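Local structure of diphosphomevalonate decarboxylase, putative (Trypanosoma brucei, 2HKE) at residues S44-K49 / N105-A110; A10-A15 / S115-C120; I39-S44 / M358-P363; N99-N104 / E375-P380; A110-S115 / N297-V302. The protein probably catalyses the ATP-dependent decarboxylation of (R)-5-diphosphomevalonate to isopentenyl diphosphate, a precursor of isoprenoids and sterols. The protein carries 1 engineered substitution. All blocks are in the same frame, centred on the assembly; numbering follows the deposited sequence.

Contact 1: residues S44-K49 / N105-A110; sequences SPFRSK and NFPTAA
Asn105 uses both ends of its carboxamide to hold the backbone of residues 44-49. Its OD1 accepts from Arg47 N at 2.9 Å, with the donor in the carbonyl plane, and its ND2 gives a nearly straight bond (163°) to Pro45 O at 3.0 Å. CG of Asn105 sits between its own N and carbonyl carbon (chi1 66°), which turns the amide toward the backbone of residues 45-47. A weak backbone bond from Asn105 N to Arg47 O adds a third link.

One face of the Arg47 guanidinium lies over the Asn105 amide, the planes tilted by 35°, while its NE forms a salt bridge with Glu9.

Apolar contacts are CH-pi in kind. Phe46 CB stands 3.5 Å from the centroid of the Phe106 ring, over its face, and Pro107 CD lies 3.6 Å from the centroid of the Phe46 ring, close to its normal. The Phe46 ring thus lies between two prolines, Pro107 CD over one face and Pro45 CG over the other.

A side-chain amide thus supplies the donor and acceptor that a neighbouring strand would offer, and the pairing of strands 48-55 and 97-104 is carried on into irregular chain.

Contact 2: residues A10-A15 / S115-C120; sequences APINIA and SASGYC
Ala10 points its methyl at helix 114-130, with CB 3.3 Å from Ser117 O and 4.0 Å from Cys120 CB; a side chain this small lets the strand come right up to the helix backbone. Pro11 turns its ring away and meets the helix through its carbonyl, Pro11 O lying 3.4 Å from Ser117 CB, while that oxygen is also bonded by the hydroxyl of Ser150.

The CA atoms come nearest at Ile12, whose CA is 4.8 Å from that of Ser117. Here a helix packs on the break in strand 5-15 of the N-terminal domain's sheet, in the alpha/beta architecture of the GHMP kinase superfamily, and no hydrogen bond joins the two segments. The CG2 branch of Ile12 does the touching, 3.6 Å from Ser117 OG. That hydroxyl, placed between the backbone N and carbonyl carbon (chi1 58°), is directed back along its own helix to Ser114 O and also bonds Ser48 OG, so its polarity is met although it is buried.

Asn13 ND2 lies 4.3 Å from Ala116 CB, a loose van der Waals contact; the amide is bonded outside the pair, OD1 to Arg149 and ND2 to Ser146 O and Ser150 OG.

Contact 3: residues I39-S44 / M358-P363; sequences ITLSAS and MLLQSP. With SO4 (sulfate ion), chain E.
The flat groups that meet between Ser42 and Ser362 are peptides, not rings. The amide leading into Ser42 points its N-H at Ser362 OG, in a short and almost straight bond (Ser42 N to Ser362 OG 2.7 Å, 169°). The same hydroxyl donates to its neighbour's carbonyl, Ser362 OG to Pro363 O at 2.6 Å, in the carbonyl plane and on a lone pair. Serine suits the place because one small group can accept and donate at once. Beside it Pro363 CD packs against Ser42 CB at 4.1 Å.

A chi1 of -178° puts Ser42 OG beside the carbonyl carbon, where it accepts from Ser44 N at 3.0 Å, an ST turn, and also donates to sulfate O2 at 2.6 Å. Ala43 N reaches sulfate O1 at 2.8 Å, and Cys366 N also binds the ion. The sulfate probably came from the crystallisation liquor, yet it may mark an anion pocket. A water donates to both Ser44 O and Gln361 O.

Leu41 CD1 and Leu360 CD2 meet loosely at 4.4 Å. Strand 36-40, flanked by 5-15 and 155-159 in the N-terminal sheet, here runs out against strand 358-363, which lies between 183-189 and 325-327 in the C-terminal one.

Contact 4: residues N99-N104 / E375-P380; sequences NIVSEN and ESLIPP
Leu377 and Ile378 of the C-terminal tail pack over Val101, on one face of strand 97-104 in the N-terminal domain's sheet. The meeting is almost wholly apolar, and no hydrogen bond runs between the two segments. Val101 divides its branches between the two tail residues: CG1, anti to the backbone N (chi1 174°), touches Leu377 CB at 3.5 Å, and CG2 touches Ile378 CG1 at 3.7 Å. A beta-branched residue fits here, since its two methyls fork toward different neighbours.

Leu377 spreads its own fork along the strand. Its CD1 rests 3.5 Å from Val101 O, while its CD2 lies 3.6 Å from Glu103 OE2, so the leucine also covers part of the glutamate's carboxylate end. At the other side of Val101, Ile378 stretches CD1 to 3.8 Å from Asn99 O.

Within the tail, Ser376 OG accepts from Ile378 N at 2.9 Å, an ST turn, with Leu377 and Ile378 both turned toward the strand. Leu377 N bonds Ser51 OG on the adjoining strand 48-55, fixing the tail to the sheet.

Asn99, Val101 and Glu103 thus face the tail, whereas Ile100 and Ser102 point the other way and touch Met122 of helix 114-130. This alternation is the pattern of a beta strand sandwiched in a layered alpha/beta domain, with a helix on one face and the C-terminal chain on the other.

Contact 5: residues A110-S115 / N297-V302; sequences AGMASS and NCFLFV
Asn297 donates from ND2 to Ala110 O, a short bond of 2.8 Å and nearly straight (170°), with the oxygen in the plane of the amide. The acceptor belongs to the glycine- and serine-rich loop before helix 114-130, consistent with the phosphate-binding loop of the GHMP kinase superfamily, to which diphosphomevalonate decarboxylases belong. An asparagine just before strand 298-303 is well placed to hold such a loop: the second hydrogen of ND2 goes to a water at 3.0 Å, and that water donates to Gly111 O.

Beside the amide, Met112 crosses at about a right angle, its SD 3.9 Å from Asn297 ND2. Bends at chi2 and chi3 fold the flexible thioether round so that Met112 CE reaches Phe299 CZ at 4.1 Å.

Farther out, OD1 of Asn297 accepts from Leu190 N, just beyond the neighbouring strand 183-189, so the amide cannot easily flip or swing. Phe299 rests on Ile14 and Cys187, while Met112 is backed by Phe106 and Ile12; the contact therefore bridges the N-terminal and C-terminal domains.

Gly111 has a positive phi of 70°, a conformation that costs a residue without a side chain little, and an inverse gamma turn centred on Ala113 brings Ser114 N to 2.7 Å from Met112 O in a weak bond.

How the contacts relate
From the N terminus, residues 10-15 open the loop that contact 2 closes at helix 114-130, and contact 1 nests within it, bringing the chain after strand 97-104 back to strand 48-55. Residues 39-44 open the far longer loop of contact 3, which crosses contact 2 and encloses contacts 1 and 5. Contact 4 spans from strand 97-104 to the C terminus; it crosses contacts 1, 2 and 3 and encloses contact 5, which follows contact 1 in series and crosses contact 2. Contacts 1, 2 and 4 assemble the N-terminal sheet, its helix and the tail, whereas 3 and 5 join that domain to the C-terminal sheet. Ser44, Ala110 and Ser115 each fall in two contacts' segments.

Contact 1: residues S44-K49 / N105-A110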
# COMPACT_ATOMS: atom_id res chain seq x y z
N SER A 44 -10.68 -4.44 6.50
CA SER A 44 -10.84 -5.28 7.68
C SER A 44 -9.88 -6.46 7.59
O SER A 44 -9.78 -7.10 6.55
CB SER A 44 -12.31 -5.70 7.86
OG SER A 44 -12.52 -7.05 7.45
N PRO A 45 -9.19 -6.78 8.69
CA PRO A 45 -9.40 -6.19 10.02
C PRO A 45 -8.71 -4.86 10.28
O PRO A 45 -9.15 -4.15 11.17
CB PRO A 45 -8.85 -7.26 10.97
CG PRO A 45 -7.75 -7.94 10.13
CD PRO A 45 -8.18 -7.86 8.71
N PHE A 46 -7.68 -4.51 9.49
CA PHE A 46 -6.85 -3.33 9.75
C PHE A 46 -7.11 -2.19 8.75
O PHE A 46 -7.21 -2.42 7.55
CB PHE A 46 -5.36 -3.69 9.72
CG PHE A 46 -5.01 -4.85 10.62
CD1 PHE A 46 -5.42 -4.87 11.94
CD2 PHE A 46 -4.31 -5.94 10.13
CE1 PHE A 46 -5.12 -5.96 12.76
CE2 PHE A 46 -4.01 -7.00 10.93
CZ PHE A 46 -4.38 -7.01 12.23
N ARG A 47 -7.13 -0.98 9.29
CA ARG A 47 -7.43 0.22 8.51
C ARG A 47 -6.96 1.47 9.26
O ARG A 47 -6.66 1.41 10.47
CB ARG A 47 -8.93 0.30 8.19
CG ARG A 47 -9.84 0.72 9.35
CD ARG A 47 -9.86 -0.25 10.53
NE ARG A 47 -10.57 0.28 11.71
CZ ARG A 47 -10.06 1.12 12.63
NH1 ARG A 47 -8.83 1.61 12.55
NH2 ARG A 47 -10.82 1.50 13.65
N SER A 48 -6.92 2.61 8.56
CA SER A 48 -6.77 3.89 9.22
C SER A 48 -8.13 4.57 9.28
O SER A 48 -8.98 4.37 8.43
CB SER A 48 -5.79 4.84 8.56
OG SER A 48 -4.55 4.21 8.38
N LYS A 49 -8.28 5.38 10.31
CA LYS A 49 -9.51 6.08 10.54
C LYS A 49 -9.15 7.52 10.90
O LYS A 49 -8.23 7.75 11.69
CB LYS A 49 -10.24 5.40 11.68
CG LYS A 49 -11.52 6.09 12.14
CD LYS A 49 -12.33 5.04 12.95
CE LYS A 49 -13.40 5.61 13.75
NZ LYS A 49 -13.95 4.53 14.67
N ASN A 105 -5.30 0.79 13.44
CA ASN A 105 -5.23 -0.41 14.30
C ASN A 105 -4.28 -1.47 13.75
O ASN A 105 -4.41 -2.64 14.05
CB ASN A 105 -6.62 -0.99 14.51
CG ASN A 105 -7.23 -1.55 13.24
OD1 ASN A 105 -6.80 -1.24 12.11
ND2 ASN A 105 -8.22 -2.43 13.41
N PHE A 106 -3.32 -1.07 12.94
CA PHE A 106 -2.35 -2.03 12.43
C PHE A 106 -1.48 -2.42 13.60
O PHE A 106 -1.09 -1.55 14.40
CB PHE A 106 -1.50 -1.46 11.31
CG PHE A 106 -2.22 -1.38 9.99
CD1 PHE A 106 -2.89 -0.24 9.63
CD2 PHE A 106 -2.24 -2.47 9.14
CE1 PHE A 106 -3.59 -0.17 8.41
CE2 PHE A 106 -2.91 -2.42 7.92
CZ PHE A 106 -3.60 -1.27 7.57
N PRO A 107 -1.15 -3.71 13.70
CA PRO A 107 -0.24 -4.14 14.76
C PRO A 107 1.02 -3.30 14.75
O PRO A 107 1.60 -3.02 13.69
CB PRO A 107 0.09 -5.58 14.39
CG PRO A 107 -1.09 -6.02 13.67
CD PRO A 107 -1.58 -4.85 12.87
N THR A 108 1.43 -2.85 15.94
CA THR A 108 2.61 -2.01 16.05
C THR A 108 3.84 -2.87 15.69
O THR A 108 3.89 -4.10 15.96
CB THR A 108 2.70 -1.39 17.47
OG1 THR A 108 3.65 -0.32 17.49
CG2 THR A 108 3.09 -2.45 18.46
N ALA A 109 4.82 -2.23 15.07
CA ALA A 109 6.08 -2.91 14.71
C ALA A 109 5.98 -3.77 13.44
O ALA A 109 6.99 -4.30 13.01
CB ALA A 109 6.60 -3.74 15.86
N ALA A 110 4.79 -3.91 12.85
CA ALA A 110 4.62 -4.77 11.70
C ALA A 110 5.10 -4.07 10.40
O ALA A 110 5.37 -4.72 9.37
CB ALA A 110 3.16 -5.21 11.61

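Contact 2: residues A10-A15 / S115-C120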
# COMPACT_ATOMS: atom_id res chain seq x y z
N ALA A 10 -9.93 4.31 5.66
CA ALA A 10 -9.28 3.94 4.40
C ALA A 10 -8.38 2.72 4.57
O ALA A 10 -7.70 2.56 5.59
CB ALA A 10 -8.50 5.12 3.84
N PRO A 11 -8.27 1.90 3.51
CA PRO A 11 -7.41 0.71 3.51
C PRO A 11 -5.99 1.01 3.01
O PRO A 11 -5.78 2.02 2.32
CB PRO A 11 -8.09 -0.15 2.48
CG PRO A 11 -8.49 0.83 1.41
CD PRO A 11 -8.95 2.06 2.21
N ILE A 12 -5.05 0.10 3.27
CA ILE A 12 -3.77 0.20 2.55
C ILE A 12 -3.90 -0.34 1.13
O ILE A 12 -4.90 -0.94 0.77
CB ILE A 12 -2.62 -0.52 3.31
CG1 ILE A 12 -2.92 -2.00 3.53
CG2 ILE A 12 -2.35 0.18 4.65
CD1 ILE A 12 -1.75 -2.75 4.09
N ASN A 13 -2.85 -0.20 0.33
CA ASN A 13 -2.80 -0.82 -0.97
C ASN A 13 -1.39 -1.33 -1.17
O ASN A 13 -0.44 -0.96 -0.42
CB ASN A 13 -3.19 0.19 -2.08
CG ASN A 13 -2.19 1.31 -2.25
OD1 ASN A 13 -1.17 1.12 -2.89
ND2 ASN A 13 -2.47 2.48 -1.69
N ILE A 14 -1.25 -2.24 -2.12
CA ILE A 14 0.06 -2.79 -2.46
C ILE A 14 0.36 -2.58 -3.93
O ILE A 14 -0.33 -3.11 -4.78
CB ILE A 14 0.23 -4.28 -2.03
CG1 ILE A 14 1.65 -4.80 -2.38
CG2 ILE A 14 -0.85 -5.19 -2.67
CD1 ILE A 14 2.76 -4.05 -1.58
N ALA A 15 1.43 -1.82 -4.21
CA ALA A 15 1.86 -1.61 -5.58
C ALA A 15 2.52 -2.87 -6.13
O ALA A 15 3.44 -3.40 -5.49
CB ALA A 15 2.86 -0.50 -5.70
N SER A 115 0.80 4.85 6.45
CA SER A 115 0.77 6.26 6.02
C SER A 115 -0.09 6.45 4.77
O SER A 115 -0.82 7.45 4.64
CB SER A 115 2.19 6.78 5.78
OG SER A 115 2.57 6.48 4.45
N ALA A 116 -0.05 5.48 3.87
CA ALA A 116 -0.90 5.51 2.67
C ALA A 116 -2.37 5.59 3.06
O ALA A 116 -3.13 6.39 2.52
CB ALA A 116 -0.68 4.27 1.84
N SER A 117 -2.76 4.72 3.97
CA SER A 117 -4.16 4.65 4.37
C SER A 117 -4.55 5.88 5.19
O SER A 117 -5.67 6.44 5.02
CB SER A 117 -4.38 3.34 5.11
OG SER A 117 -3.53 3.24 6.25
N GLY A 118 -3.63 6.34 6.02
CA GLY A 118 -3.86 7.49 6.90
C GLY A 118 -4.08 8.79 6.14
O GLY A 118 -5.02 9.53 6.41
N TYR A 119 -3.23 9.08 5.17
CA TYR A 119 -3.39 10.27 4.38
C TYR A 119 -4.61 10.19 3.48
O TYR A 119 -5.27 11.21 3.22
CB TYR A 119 -2.13 10.52 3.54
CG TYR A 119 -1.03 11.11 4.39
CD1 TYR A 119 -1.19 12.36 4.95
CD2 TYR A 119 0.18 10.45 4.58
CE1 TYR A 119 -0.18 12.95 5.69
CE2 TYR A 119 1.21 11.04 5.36
CZ TYR A 119 0.99 12.29 5.89
OH TYR A 119 1.92 12.95 6.65
N CYS A 120 -4.90 9.00 2.98
CA CYS A 120 -6.12 8.84 2.17
C CYS A 120 -7.37 9.09 3.03
O CYS A 120 -8.26 9.83 2.63
CB CYS A 120 -6.17 7.48 1.57
SG CYS A 120 -7.49 7.28 0.37

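Contact 3: residues I39-S44 / M358-P363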
# COMPACT_ATOMS: atom_id res chain seq x y z
N ILE A 39 -3.06 -2.94 -5.96
CA ILE A 39 -4.30 -3.56 -5.52
C ILE A 39 -4.67 -2.95 -4.19
O ILE A 39 -3.89 -2.93 -3.23
CB ILE A 39 -4.15 -5.10 -5.36
CG1 ILE A 39 -3.82 -5.76 -6.69
CG2 ILE A 39 -5.44 -5.76 -4.77
CD1 ILE A 39 -3.69 -7.24 -6.60
N THR A 40 -5.92 -2.51 -4.08
CA THR A 40 -6.42 -2.03 -2.84
C THR A 40 -6.84 -3.21 -1.93
O THR A 40 -7.50 -4.11 -2.40
CB THR A 40 -7.64 -1.15 -3.13
OG1 THR A 40 -7.26 -0.13 -4.05
CG2 THR A 40 -8.17 -0.56 -1.84
N LEU A 41 -6.43 -3.19 -0.68
CA LEU A 41 -6.73 -4.26 0.24
C LEU A 41 -8.06 -3.94 0.96
O LEU A 41 -8.55 -2.81 0.90
CB LEU A 41 -5.62 -4.41 1.26
CG LEU A 41 -4.29 -4.94 0.74
CD1 LEU A 41 -3.70 -5.67 2.03
CD2 LEU A 41 -4.45 -5.86 -0.42
N SER A 42 -8.61 -4.95 1.62
CA SER A 42 -9.72 -4.77 2.55
C SER A 42 -9.35 -3.88 3.72
O SER A 42 -8.23 -3.90 4.20
CB SER A 42 -10.20 -6.12 3.10
OG SER A 42 -11.31 -5.92 3.95
N ALA A 43 -10.34 -3.09 4.20
CA ALA A 43 -10.19 -2.30 5.41
C ALA A 43 -10.51 -3.14 6.65
O ALA A 43 -10.65 -2.59 7.72
CB ALA A 43 -11.10 -1.06 5.36
N SER A 44 -10.68 -4.44 6.50
CA SER A 44 -10.84 -5.28 7.68
C SER A 44 -9.88 -6.46 7.59
O SER A 44 -9.78 -7.10 6.55
CB SER A 44 -12.31 -5.70 7.86
OG SER A 44 -12.52 -7.05 7.45
N MET A 358 3.12 -12.13 11.64
CA MET A 358 1.70 -12.33 11.43
C MET A 358 1.52 -12.65 9.97
O MET A 358 2.41 -12.41 9.17
CB MET A 358 0.88 -11.09 11.78
CG MET A 358 0.64 -10.13 10.65
SD MET A 358 -0.49 -8.82 11.18
CE MET A 358 0.69 -8.17 12.27
N LEU A 359 0.36 -13.19 9.65
CA LEU A 359 -0.02 -13.47 8.27
C LEU A 359 -1.40 -12.91 8.01
O LEU A 359 -2.38 -13.39 8.60
CB LEU A 359 -0.03 -14.96 7.99
CG LEU A 359 -0.40 -15.38 6.57
CD1 LEU A 359 0.64 -14.87 5.57
CD2 LEU A 359 -0.51 -16.90 6.47
N LEU A 360 -1.46 -11.90 7.14
CA LEU A 360 -2.69 -11.17 6.82
C LEU A 360 -3.24 -11.76 5.55
O LEU A 360 -2.46 -12.10 4.70
CB LEU A 360 -2.35 -9.71 6.56
CG LEU A 360 -3.44 -8.73 6.18
CD1 LEU A 360 -4.62 -8.72 7.21
CD2 LEU A 360 -2.82 -7.37 6.01
N GLN A 361 -4.55 -11.94 5.46
CA GLN A 361 -5.18 -12.25 4.17
C GLN A 361 -6.26 -11.25 3.88
O GLN A 361 -6.99 -10.86 4.77
CB GLN A 361 -5.67 -13.70 4.13
CG GLN A 361 -6.54 -14.09 2.90
CD GLN A 361 -7.99 -13.69 3.05
OE1 GLN A 361 -8.52 -13.66 4.15
NE2 GLN A 361 -8.66 -13.39 1.91
N SER A 362 -6.34 -10.84 2.62
CA SER A 362 -7.38 -9.93 2.16
C SER A 362 -7.82 -10.28 0.75
O SER A 362 -7.03 -10.72 -0.07
CB SER A 362 -6.87 -8.48 2.22
OG SER A 362 -7.69 -7.54 1.55
N PRO A 363 -9.13 -10.11 0.45
CA PRO A 363 -9.56 -10.05 -0.95
C PRO A 363 -9.20 -8.67 -1.52
O PRO A 363 -8.64 -7.83 -0.80
CB PRO A 363 -11.08 -10.19 -0.82
CG PRO A 363 -11.36 -9.41 0.36
CD PRO A 363 -10.25 -9.80 1.35
S SO4 E . -13.63 -3.80 2.32
O1 SO4 E . -12.82 -2.71 2.85
O2 SO4 E . -13.57 -4.90 3.29
O3 SO4 E . -15.03 -3.33 2.28
O4 SO4 E . -13.24 -4.42 1.04
O HOH W 1 -8.51 -8.59 4.91

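Contact 4: residues N99-N104 / E375-P380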
# COMPACT_ATOMS: atom_id res chain seq x y z
N ASN A 99 -10.15 20.57 13.48
CA ASN A 99 -9.53 19.56 14.37
C ASN A 99 -9.52 18.24 13.62
O ASN A 99 -10.57 17.77 13.23
CB ASN A 99 -10.31 19.27 15.67
CG ASN A 99 -10.48 20.49 16.56
OD1 ASN A 99 -11.62 20.80 16.95
ND2 ASN A 99 -9.39 21.14 16.94
N ILE A 100 -8.35 17.67 13.42
CA ILE A 100 -8.17 16.38 12.78
C ILE A 100 -7.66 15.39 13.81
O ILE A 100 -6.68 15.69 14.51
CB ILE A 100 -7.08 16.47 11.68
CG1 ILE A 100 -7.38 17.59 10.68
CG2 ILE A 100 -6.91 15.14 10.96
CD1 ILE A 100 -6.21 17.90 9.81
N VAL A 101 -8.29 14.22 13.85
CA VAL A 101 -7.92 13.18 14.80
C VAL A 101 -7.80 11.90 13.99
O VAL A 101 -8.76 11.50 13.33
CB VAL A 101 -9.01 13.03 15.90
CG1 VAL A 101 -8.70 11.84 16.81
CG2 VAL A 101 -9.16 14.34 16.69
N SER A 102 -6.61 11.31 14.00
CA SER A 102 -6.33 10.19 13.14
C SER A 102 -5.78 9.03 13.96
O SER A 102 -4.99 9.24 14.88
CB SER A 102 -5.31 10.60 12.10
OG SER A 102 -5.88 11.60 11.30
N GLU A 103 -6.21 7.82 13.63
CA GLU A 103 -5.55 6.64 14.20
C GLU A 103 -5.55 5.47 13.23
O GLU A 103 -6.16 5.52 12.15
CB GLU A 103 -6.27 6.23 15.48
CG GLU A 103 -7.58 5.56 15.20
CD GLU A 103 -8.42 5.31 16.44
OE1 GLU A 103 -8.26 6.04 17.46
OE2 GLU A 103 -9.27 4.40 16.36
N ASN A 104 -4.91 4.37 13.63
CA ASN A 104 -5.04 3.12 12.89
C ASN A 104 -4.88 1.97 13.85
O ASN A 104 -4.40 2.18 14.96
CB ASN A 104 -4.02 3.04 11.74
CG ASN A 104 -2.62 2.67 12.21
OD1 ASN A 104 -2.39 1.54 12.60
ND2 ASN A 104 -1.70 3.62 12.17
N GLU A 375 -19.18 6.55 15.24
CA GLU A 375 -17.84 5.99 15.11
C GLU A 375 -16.75 7.05 15.15
O GLU A 375 -15.58 6.73 15.00
CB GLU A 375 -17.73 5.24 13.79
CG GLU A 375 -18.84 4.25 13.57
CD GLU A 375 -18.40 3.02 12.80
OE1 GLU A 375 -17.46 2.31 13.26
OE2 GLU A 375 -19.01 2.74 11.74
N SER A 376 -17.14 8.29 15.38
CA SER A 376 -16.21 9.39 15.39
C SER A 376 -15.17 9.26 16.48
O SER A 376 -15.44 8.74 17.55
CB SER A 376 -16.96 10.69 15.54
OG SER A 376 -16.07 11.78 15.58
N LEU A 377 -13.97 9.75 16.19
CA LEU A 377 -12.88 9.80 17.16
C LEU A 377 -12.93 11.10 17.92
O LEU A 377 -12.07 11.38 18.76
CB LEU A 377 -11.52 9.72 16.44
CG LEU A 377 -11.35 8.53 15.51
CD1 LEU A 377 -9.99 8.55 14.82
CD2 LEU A 377 -11.52 7.26 16.31
N ILE A 378 -13.91 11.93 17.56
CA ILE A 378 -14.11 13.24 18.14
C ILE A 378 -15.44 13.15 18.90
O ILE A 378 -16.50 12.95 18.28
CB ILE A 378 -14.16 14.35 17.04
CG1 ILE A 378 -12.80 14.50 16.36
CG2 ILE A 378 -14.60 15.70 17.62
CD1 ILE A 378 -12.79 15.43 15.18
N PRO A 379 -15.39 13.27 20.24
CA PRO A 379 -16.61 13.17 21.04
C PRO A 379 -17.43 14.46 20.98
O PRO A 379 -16.87 15.55 20.79
CB PRO A 379 -16.07 12.99 22.46
CG PRO A 379 -14.82 13.80 22.46
CD PRO A 379 -14.21 13.53 21.08
N PRO A 380 -18.76 14.34 21.19
CA PRO A 380 -19.59 15.54 21.29
C PRO A 380 -19.24 16.31 22.57
O PRO A 380 -18.55 15.76 23.45
CB PRO A 380 -21.01 14.98 21.36
CG PRO A 380 -20.84 13.62 21.97
CD PRO A 380 -19.54 13.11 21.41

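Contact 5: residues A110-S115 / N297-V302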
# COMPACT_ATOMS: atom_id res chain seq x y z
N ALA A 110 4.79 -3.91 12.85
CA ALA A 110 4.62 -4.77 11.70
C ALA A 110 5.10 -4.07 10.40
O ALA A 110 5.37 -4.72 9.37
CB ALA A 110 3.16 -5.21 11.61
N GLY A 111 5.24 -2.74 10.45
CA GLY A 111 5.77 -1.99 9.31
C GLY A 111 4.82 -1.94 8.12
O GLY A 111 5.27 -1.81 6.99
N MET A 112 3.51 -2.03 8.38
CA MET A 112 2.50 -1.89 7.33
C MET A 112 2.49 -0.45 6.84
O MET A 112 2.78 0.49 7.61
CB MET A 112 1.12 -2.29 7.83
CG MET A 112 1.02 -3.68 8.45
SD MET A 112 1.72 -4.91 7.42
CE MET A 112 0.37 -5.15 6.22
N ALA A 113 2.10 -0.26 5.58
CA ALA A 113 2.19 1.04 4.91
C ALA A 113 1.01 1.89 5.32
O ALA A 113 0.20 2.31 4.47
CB ALA A 113 2.21 0.87 3.39
N SER A 114 0.90 2.14 6.63
CA SER A 114 -0.29 2.77 7.17
C SER A 114 -0.31 4.28 6.91
O SER A 114 -1.33 4.94 7.11
CB SER A 114 -0.43 2.44 8.66
OG SER A 114 0.67 2.92 9.41
N SER A 115 0.80 4.85 6.45
CA SER A 115 0.77 6.26 6.02
C SER A 115 -0.09 6.45 4.77
O SER A 115 -0.82 7.45 4.64
CB SER A 115 2.19 6.78 5.78
OG SER A 115 2.57 6.48 4.45
N ASN A 297 8.63 -7.09 4.69
CA ASN A 297 7.41 -7.92 4.63
C ASN A 297 7.19 -8.41 3.21
O ASN A 297 7.44 -7.67 2.25
CB ASN A 297 6.17 -7.13 5.04
CG ASN A 297 6.20 -6.61 6.45
OD1 ASN A 297 6.84 -7.17 7.32
ND2 ASN A 297 5.45 -5.52 6.68
N CYS A 298 6.71 -9.63 3.10
CA CYS A 298 6.45 -10.25 1.84
C CYS A 298 4.94 -10.27 1.56
O CYS A 298 4.15 -11.03 2.19
CB CYS A 298 6.98 -11.65 1.85
SG CYS A 298 6.90 -12.49 0.25
N PHE A 299 4.55 -9.48 0.58
CA PHE A 299 3.18 -9.53 0.09
C PHE A 299 3.12 -10.69 -0.87
O PHE A 299 4.15 -11.05 -1.49
CB PHE A 299 2.82 -8.22 -0.57
CG PHE A 299 2.43 -7.17 0.41
CD1 PHE A 299 3.40 -6.41 1.05
CD2 PHE A 299 1.09 -6.99 0.74
CE1 PHE A 299 3.01 -5.43 2.00
CE2 PHE A 299 0.68 -6.02 1.67
CZ PHE A 299 1.66 -5.23 2.28
N LEU A 300 1.97 -11.35 -0.94
CA LEU A 300 1.83 -12.51 -1.81
C LEU A 300 0.54 -12.35 -2.54
O LEU A 300 -0.44 -11.88 -1.94
CB LEU A 300 1.75 -13.79 -0.97
CG LEU A 300 3.01 -14.11 -0.21
CD1 LEU A 300 2.67 -15.04 0.95
CD2 LEU A 300 4.10 -14.72 -1.15
N PHE A 301 0.52 -12.76 -3.79
CA PHE A 301 -0.72 -12.82 -4.55
C PHE A 301 -0.93 -14.27 -4.93
O PHE A 301 0.02 -14.97 -5.34
CB PHE A 301 -0.61 -12.01 -5.81
CG PHE A 301 -0.26 -10.58 -5.58
CD1 PHE A 301 -1.09 -9.74 -4.85
CD2 PHE A 301 0.91 -10.06 -6.09
CE1 PHE A 301 -0.75 -8.40 -4.63
CE2 PHE A 301 1.25 -8.70 -5.86
CZ PHE A 301 0.39 -7.89 -5.14
N VAL A 302 -2.18 -14.71 -4.87
CA VAL A 302 -2.50 -16.10 -5.13
C VAL A 302 -3.99 -16.16 -5.45
O VAL A 302 -4.74 -15.33 -4.96
CB VAL A 302 -2.18 -16.97 -3.88
CG1 VAL A 302 -3.04 -16.55 -2.67
CG2 VAL A 302 -2.34 -18.48 -4.18
O HOH W 2 4.48 -3.58 4.60